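Local coordinates for protein transcriptional repressor PadR (PDB 6JYI) that probably binds DNA as a dimeric transcription factor of the PadR family, repressing transcription, at residues V12-L17 with Y75-E80; L137-W142 with E151-V156. All blocks are in the same frame, centred on the assembly; numbering follows the deposited sequence.

The two contacts lie in the two halves expected of a PadR-like regulator. Interaction 1 is within the N-terminal winged-helix region, where residues 12-17 of the first helix meet residues 75-80 at the end of the wing hairpin. Interaction 2 joins the two long C-terminal helices, 114-142 and 148-175, close to the turn between them. Their centres are 21 Å apart and their nearest atoms about 7 Å apart, without touching. Helix 24-35 bridges them: it packs on V12 and L16 of interaction 1 and on K138 and W142 of interaction 2. Both contacts also reach the second subunit, through V12 in interaction 1 and residues such as D155 in interaction 2.

Interaction 1: residues V12-L17 with Y75-E80; sequences VVLGLL and YFITDE
Helix 12-17 and strand 75-77 run almost perpendicular, their axes 8.2 Å apart at an angle of 91°, and the backbones come nearest at L17 and I77. Three apolar side chains and the start of a fourth, the CB of Y75, fill the gap. I77 keeps CG1 anti to its backbone N (chi1 -160°) and is extended at chi2 as well (172°); together these torsions carry CD1 to the helix, where it lies 3.8 Å from L14 CD2 and also approaches the carbonyl oxygen of L14. The leucine lies crosswise to the isoleucine. Beside them, L17 CB faces I77 CB at 4.0 Å. Beta-branching lets I77 meet both helix residues, CD1 going to L14 and CG2 lying against L17 O. The forked tip of L17 reaches on to Y75, with CD1 4.0 Å from Y75 CB, while the tyrosine ring turns away toward Y47 and E54 of helix 46-55. No direct hydrogen bond crosses, but a water links the backbones, donating to L17 O at 2.7 Å and accepting from I77 N at 3.0 Å. I59 of the neighbouring strand also packs on L14 and L17. T78, with OG1 bonded to G81 N, is the N-cap of the next helix. Leucine and isoleucine suit this buried, apolar contact, which packs the first helix on the second wing strand, as in the core of a winged helix-turn-helix domain.

Interaction 2: residues L137-W142 with E151-V156; sequences LKYEKW and EISLDV
In the C-terminal helical hairpin of this protein, where helices 114-142 and 148-175 turn back on each other, Y139 reaches across to S153 and L154. Its ring receives L154 on one face: L154 CB sits 3.8 Å from the ring centroid, only 13° off the normal, a CH-pi contact. CG of L154 is anti to the backbone N (chi1 174°), which sends the leucine branches back along the tyrosine toward helix 114-142. There CD1 lies 3.8 Å from Y139 CD1 and CD2 lies 4.1 Å from Y139 CB, the two side chains lying alongside and pointing opposite ways. The pair of long helices is consistent with the dimerisation role of the C-terminal helices in PadR-like regulators, and here residues of the second helix do meet the second subunit: I152 packs on L168 and D155 forms a salt bridge with K171, both of that subunit. At the far end of the ring the phenol oxygen completes the contact, Y139 OH and S153 OG being hydrogen-bonded at 2.8 Å, with the serine oxygen in the plane of the ring at its edge. Tyrosine suits this place because one residue supplies both a flat apolar face and a polar tip. With OG between its backbone N and carbonyl carbon (chi1 63°), buried S153 can bond both Y139 OH and E150 O, three residues earlier in the chain.

Interaction 1: residues V12-L17 with Y75-E80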
loop_
_atom_site.group_PDB
_atom_site.type_symbol
_atom_site.label_atom_id
_atom_site.label_comp_id
_atom_site.label_asym_id
_atom_site.label_seq_id
_atom_site.Cartn_x
_atom_site.Cartn_y
_atom_site.Cartn_z
ATOM N N VAL A 12 6.491 10.785 8.986
ATOM C CA VAL A 12 7.569 10.061 8.352
ATOM C C VAL A 12 8.857 10.888 8.434
ATOM O O VAL A 12 9.914 10.378 8.842
ATOM C CB VAL A 12 7.301 9.712 6.854
ATOM C CG1 VAL A 12 8.517 9.063 6.262
ATOM C CG2 VAL A 12 6.044 8.817 6.656
ATOM N N VAL A 13 8.752 12.166 8.064
ATOM C CA VAL A 13 9.891 13.076 8.091
ATOM C C VAL A 13 10.356 13.330 9.503
ATOM O O VAL A 13 11.537 13.218 9.786
ATOM C CB VAL A 13 9.562 14.409 7.369
ATOM C CG1 VAL A 13 10.686 15.421 7.561
ATOM C CG2 VAL A 13 9.291 14.114 5.866
ATOM N N LEU A 14 9.433 13.640 10.417
ATOM C CA LEU A 14 9.829 13.887 11.828
ATOM C C LEU A 14 10.471 12.687 12.436
ATOM O O LEU A 14 11.519 12.790 13.127
ATOM C CB LEU A 14 8.631 14.337 12.675
ATOM C CG LEU A 14 8.077 15.702 12.251
ATOM C CD1 LEU A 14 6.689 16.000 12.923
ATOM C CD2 LEU A 14 9.062 16.806 12.633
ATOM N N GLY A 15 9.889 11.515 12.195
ATOM C CA GLY A 15 10.536 10.315 12.691
ATOM C C GLY A 15 11.934 10.080 12.202
ATOM O O GLY A 15 12.817 9.659 12.968
ATOM N N LEU A 16 12.173 10.338 10.935
ATOM C CA LEU A 16 13.513 10.184 10.392
ATOM C C LEU A 16 14.513 11.096 11.102
ATOM O O LEU A 16 15.599 10.664 11.526
ATOM C CB LEU A 16 13.491 10.490 8.897
ATOM C CG LEU A 16 12.989 9.376 7.985
ATOM C CD1 LEU A 16 12.970 9.885 6.506
ATOM C CD2 LEU A 16 13.864 8.117 8.126
ATOM N N LEU A 17 14.085 12.332 11.337
ATOM C CA LEU A 17 14.928 13.343 11.981
ATOM C C LEU A 17 15.145 13.113 13.488
ATOM O O LEU A 17 16.091 13.621 14.060
ATOM C CB LEU A 17 14.358 14.744 11.696
ATOM C CG LEU A 17 14.399 15.157 10.230
ATOM C CD1 LEU A 17 13.706 16.533 9.979
ATOM C CD2 LEU A 17 15.844 15.191 9.735
ATOM N N TYR A 75 18.699 19.407 8.186
ATOM C CA TYR A 75 17.488 19.652 8.948
ATOM C C TYR A 75 17.605 19.016 10.289
ATOM O O TYR A 75 17.974 17.842 10.401
ATOM C CB TYR A 75 16.262 19.059 8.241
ATOM C CG TYR A 75 16.022 19.672 6.893
ATOM C CD1 TYR A 75 15.247 20.821 6.742
ATOM C CD2 TYR A 75 16.597 19.116 5.755
ATOM C CE1 TYR A 75 15.070 21.394 5.487
ATOM C CE2 TYR A 75 16.406 19.673 4.492
ATOM C CZ TYR A 75 15.662 20.810 4.362
ATOM O OH TYR A 75 15.487 21.349 3.084
ATOM N N PHE A 76 17.197 19.761 11.300
ATOM C CA PHE A 76 17.223 19.320 12.668
ATOM C C PHE A 76 15.786 19.413 13.209
ATOM O O PHE A 76 15.130 20.446 13.066
ATOM C CB PHE A 76 18.082 20.291 13.505
ATOM C CG PHE A 76 19.572 20.203 13.263
ATOM C CD1 PHE A 76 20.149 20.715 12.099
ATOM C CD2 PHE A 76 20.424 19.683 14.251
ATOM C CE1 PHE A 76 21.541 20.662 11.911
ATOM C CE2 PHE A 76 21.814 19.639 14.060
ATOM C CZ PHE A 76 22.370 20.126 12.908
ATOM N N ILE A 77 15.336 18.384 13.901
ATOM C CA ILE A 77 14.048 18.444 14.599
ATOM C C ILE A 77 14.139 19.313 15.871
ATOM O O ILE A 77 15.182 19.329 16.549
ATOM C CB ILE A 77 13.554 17.010 14.928
ATOM C CG1 ILE A 77 12.038 16.994 15.205
ATOM C CG2 ILE A 77 14.411 16.372 16.033
ATOM C CD1 ILE A 77 11.440 15.612 15.346
ATOM N N THR A 78 13.069 20.053 16.165
ATOM C CA THR A 78 12.986 20.847 17.382
ATOM C C THR A 78 12.137 20.098 18.389
ATOM O O THR A 78 11.507 19.095 18.051
ATOM C CB THR A 78 12.276 22.213 17.131
ATOM O OG1 THR A 78 10.915 21.964 16.754
ATOM C CG2 THR A 78 12.963 22.986 16.047
ATOM N N ASP A 79 12.019 20.630 19.596
ATOM C CA ASP A 79 11.186 19.974 20.585
ATOM C C ASP A 79 9.711 19.970 20.171
ATOM O O ASP A 79 8.976 19.010 20.462
ATOM C CB ASP A 79 11.421 20.527 22.012
ATOM C CG ASP A 79 12.731 20.000 22.652
ATOM O OD1 ASP A 79 13.494 19.224 22.023
ATOM O OD2 ASP A 79 12.988 20.359 23.824
ATOM N N GLU A 80 9.264 21.001 19.460
ATOM C CA GLU A 80 7.898 20.990 18.956
ATOM C C GLU A 80 7.676 19.856 17.959
ATOM O O GLU A 80 6.622 19.205 17.960
ATOM C CB GLU A 80 7.521 22.353 18.336
ATOM C CG GLU A 80 7.489 23.477 19.362
ATOM C CD GLU A 80 6.389 23.278 20.389
ATOM O OE1 GLU A 80 5.368 22.666 20.031
ATOM O OE2 GLU A 80 6.531 23.725 21.557
HETATM O O HOH W 1 17.220 16.044 13.896
#

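Interaction 2: residues L137-W142 with E151-V156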
loop_
_atom_site.group_PDB
_atom_site.type_symbol
_atom_site.label_atom_id
_atom_site.label_comp_id
_atom_site.label_asym_id
_atom_site.label_seq_id
_atom_site.Cartn_x
_atom_site.Cartn_y
_atom_site.Cartn_z
ATOM N N LEU A 137 19.904 -5.034 2.002
ATOM C CA LEU A 137 21.114 -4.214 1.919
ATOM C C LEU A 137 20.864 -2.740 2.318
ATOM O O LEU A 137 21.673 -2.103 3.012
ATOM C CB LEU A 137 21.669 -4.305 0.513
ATOM C CG LEU A 137 22.608 -5.501 0.235
ATOM C CD1 LEU A 137 23.242 -5.312 -1.126
ATOM C CD2 LEU A 137 23.685 -5.678 1.315
ATOM N N LYS A 138 19.718 -2.215 1.916
ATOM C CA LYS A 138 19.356 -0.849 2.298
ATOM C C LYS A 138 19.128 -0.670 3.807
ATOM O O LYS A 138 19.456 0.369 4.345
ATOM C CB LYS A 138 18.141 -0.406 1.504
ATOM C CG LYS A 138 18.375 -0.392 -0.015
ATOM C CD LYS A 138 19.643 0.326 -0.397
ATOM C CE LYS A 138 19.698 0.639 -1.877
ATOM N NZ LYS A 138 21.069 1.031 -2.229
ATOM N N TYR A 139 18.583 -1.671 4.495
ATOM C CA TYR A 139 18.429 -1.562 5.964
ATOM C C TYR A 139 19.788 -1.565 6.672
ATOM O O TYR A 139 19.972 -0.879 7.654
ATOM C CB TYR A 139 17.529 -2.670 6.522
ATOM C CG TYR A 139 16.065 -2.341 6.592
ATOM C CD1 TYR A 139 15.309 -2.194 5.441
ATOM C CD2 TYR A 139 15.428 -2.194 7.810
ATOM C CE1 TYR A 139 13.950 -1.943 5.508
ATOM C CE2 TYR A 139 14.065 -1.914 7.887
ATOM C CZ TYR A 139 13.338 -1.797 6.731
ATOM O OH TYR A 139 11.995 -1.528 6.799
ATOM N N GLU A 140 20.763 -2.305 6.148
ATOM C CA GLU A 140 22.115 -2.287 6.712
ATOM C C GLU A 140 22.824 -0.935 6.507
ATOM O O GLU A 140 23.664 -0.556 7.320
ATOM C CB GLU A 140 22.954 -3.441 6.131
ATOM C CG GLU A 140 22.357 -4.825 6.477
ATOM C CD GLU A 140 23.118 -6.010 5.861
ATOM O OE1 GLU A 140 23.871 -5.840 4.865
ATOM O OE2 GLU A 140 22.921 -7.136 6.391
ATOM N N LYS A 141 22.509 -0.241 5.412
ATOM C CA LYS A 141 22.998 1.108 5.151
ATOM C C LYS A 141 22.323 2.146 6.076
ATOM O O LYS A 141 22.993 2.964 6.703
ATOM C CB LYS A 141 22.749 1.475 3.676
ATOM C CG LYS A 141 23.143 2.922 3.297
ATOM C CD LYS A 141 22.930 3.215 1.783
ATOM C CE LYS A 141 23.347 4.652 1.427
ATOM N NZ LYS A 141 22.887 5.073 0.067
ATOM N N TRP A 142 21.000 2.101 6.174
ATOM C CA TRP A 142 20.255 3.142 6.917
ATOM C C TRP A 142 20.077 2.894 8.406
ATOM O O TRP A 142 19.961 3.864 9.171
ATOM C CB TRP A 142 18.891 3.423 6.271
ATOM C CG TRP A 142 19.079 4.147 4.978
ATOM C CD1 TRP A 142 18.834 3.660 3.724
ATOM C CD2 TRP A 142 19.618 5.473 4.798
ATOM N NE1 TRP A 142 19.154 4.591 2.785
ATOM C CE2 TRP A 142 19.656 5.713 3.407
ATOM C CE3 TRP A 142 20.046 6.475 5.668
ATOM C CZ2 TRP A 142 20.091 6.926 2.867
ATOM C CZ3 TRP A 142 20.507 7.685 5.123
ATOM C CH2 TRP A 142 20.513 7.894 3.738
ATOM N N GLU A 151 13.789 -4.389 12.924
ATOM C CA GLU A 151 13.895 -5.493 12.010
ATOM C C GLU A 151 12.505 -6.047 11.620
ATOM O O GLU A 151 12.368 -6.644 10.553
ATOM C CB GLU A 151 14.779 -6.591 12.623
ATOM C CG GLU A 151 14.950 -7.834 11.789
ATOM C CD GLU A 151 16.081 -7.762 10.774
ATOM O OE1 GLU A 151 16.979 -6.916 10.958
ATOM O OE2 GLU A 151 16.079 -8.606 9.820
ATOM N N ILE A 152 11.475 -5.855 12.475
ATOM C CA ILE A 152 10.120 -6.350 12.117
ATOM C C ILE A 152 9.645 -5.747 10.785
ATOM O O ILE A 152 9.132 -6.478 9.933
ATOM C CB ILE A 152 9.085 -6.133 13.245
ATOM C CG1 ILE A 152 9.544 -6.848 14.511
ATOM C CG2 ILE A 152 7.637 -6.599 12.817
ATOM C CD1 ILE A 152 8.692 -6.579 15.757
ATOM N N SER A 153 9.853 -4.454 10.565
ATOM C CA SER A 153 9.397 -3.835 9.299
ATOM C C SER A 153 10.025 -4.496 8.100
ATOM O O SER A 153 9.344 -4.793 7.125
ATOM C CB SER A 153 9.587 -2.288 9.253
ATOM O OG SER A 153 10.929 -1.878 9.321
ATOM N N LEU A 154 11.333 -4.751 8.168
ATOM C CA LEU A 154 12.027 -5.476 7.113
ATOM C C LEU A 154 11.495 -6.872 6.912
ATOM O O LEU A 154 11.173 -7.272 5.771
ATOM C CB LEU A 154 13.530 -5.560 7.420
ATOM C CG LEU A 154 14.438 -6.386 6.530
ATOM C CD1 LEU A 154 14.378 -5.880 5.073
ATOM C CD2 LEU A 154 15.900 -6.394 7.106
ATOM N N ASP A 155 11.455 -7.645 7.993
ATOM C CA ASP A 155 11.129 -9.074 7.875
ATOM C C ASP A 155 9.674 -9.282 7.454
ATOM O O ASP A 155 9.370 -10.213 6.730
ATOM C CB ASP A 155 11.375 -9.795 9.178
ATOM C CG ASP A 155 12.850 -9.864 9.531
ATOM O OD1 ASP A 155 13.672 -9.337 8.755
ATOM O OD2 ASP A 155 13.162 -10.446 10.579
ATOM N N VAL A 156 8.780 -8.419 7.908
ATOM C CA VAL A 156 7.384 -8.526 7.466
ATOM C C VAL A 156 7.281 -8.250 5.968
ATOM O O VAL A 156 6.620 -8.999 5.202
ATOM C CB VAL A 156 6.451 -7.653 8.319
ATOM C CG1 VAL A 156 5.018 -7.649 7.780
ATOM C CG2 VAL A 156 6.439 -8.176 9.759
#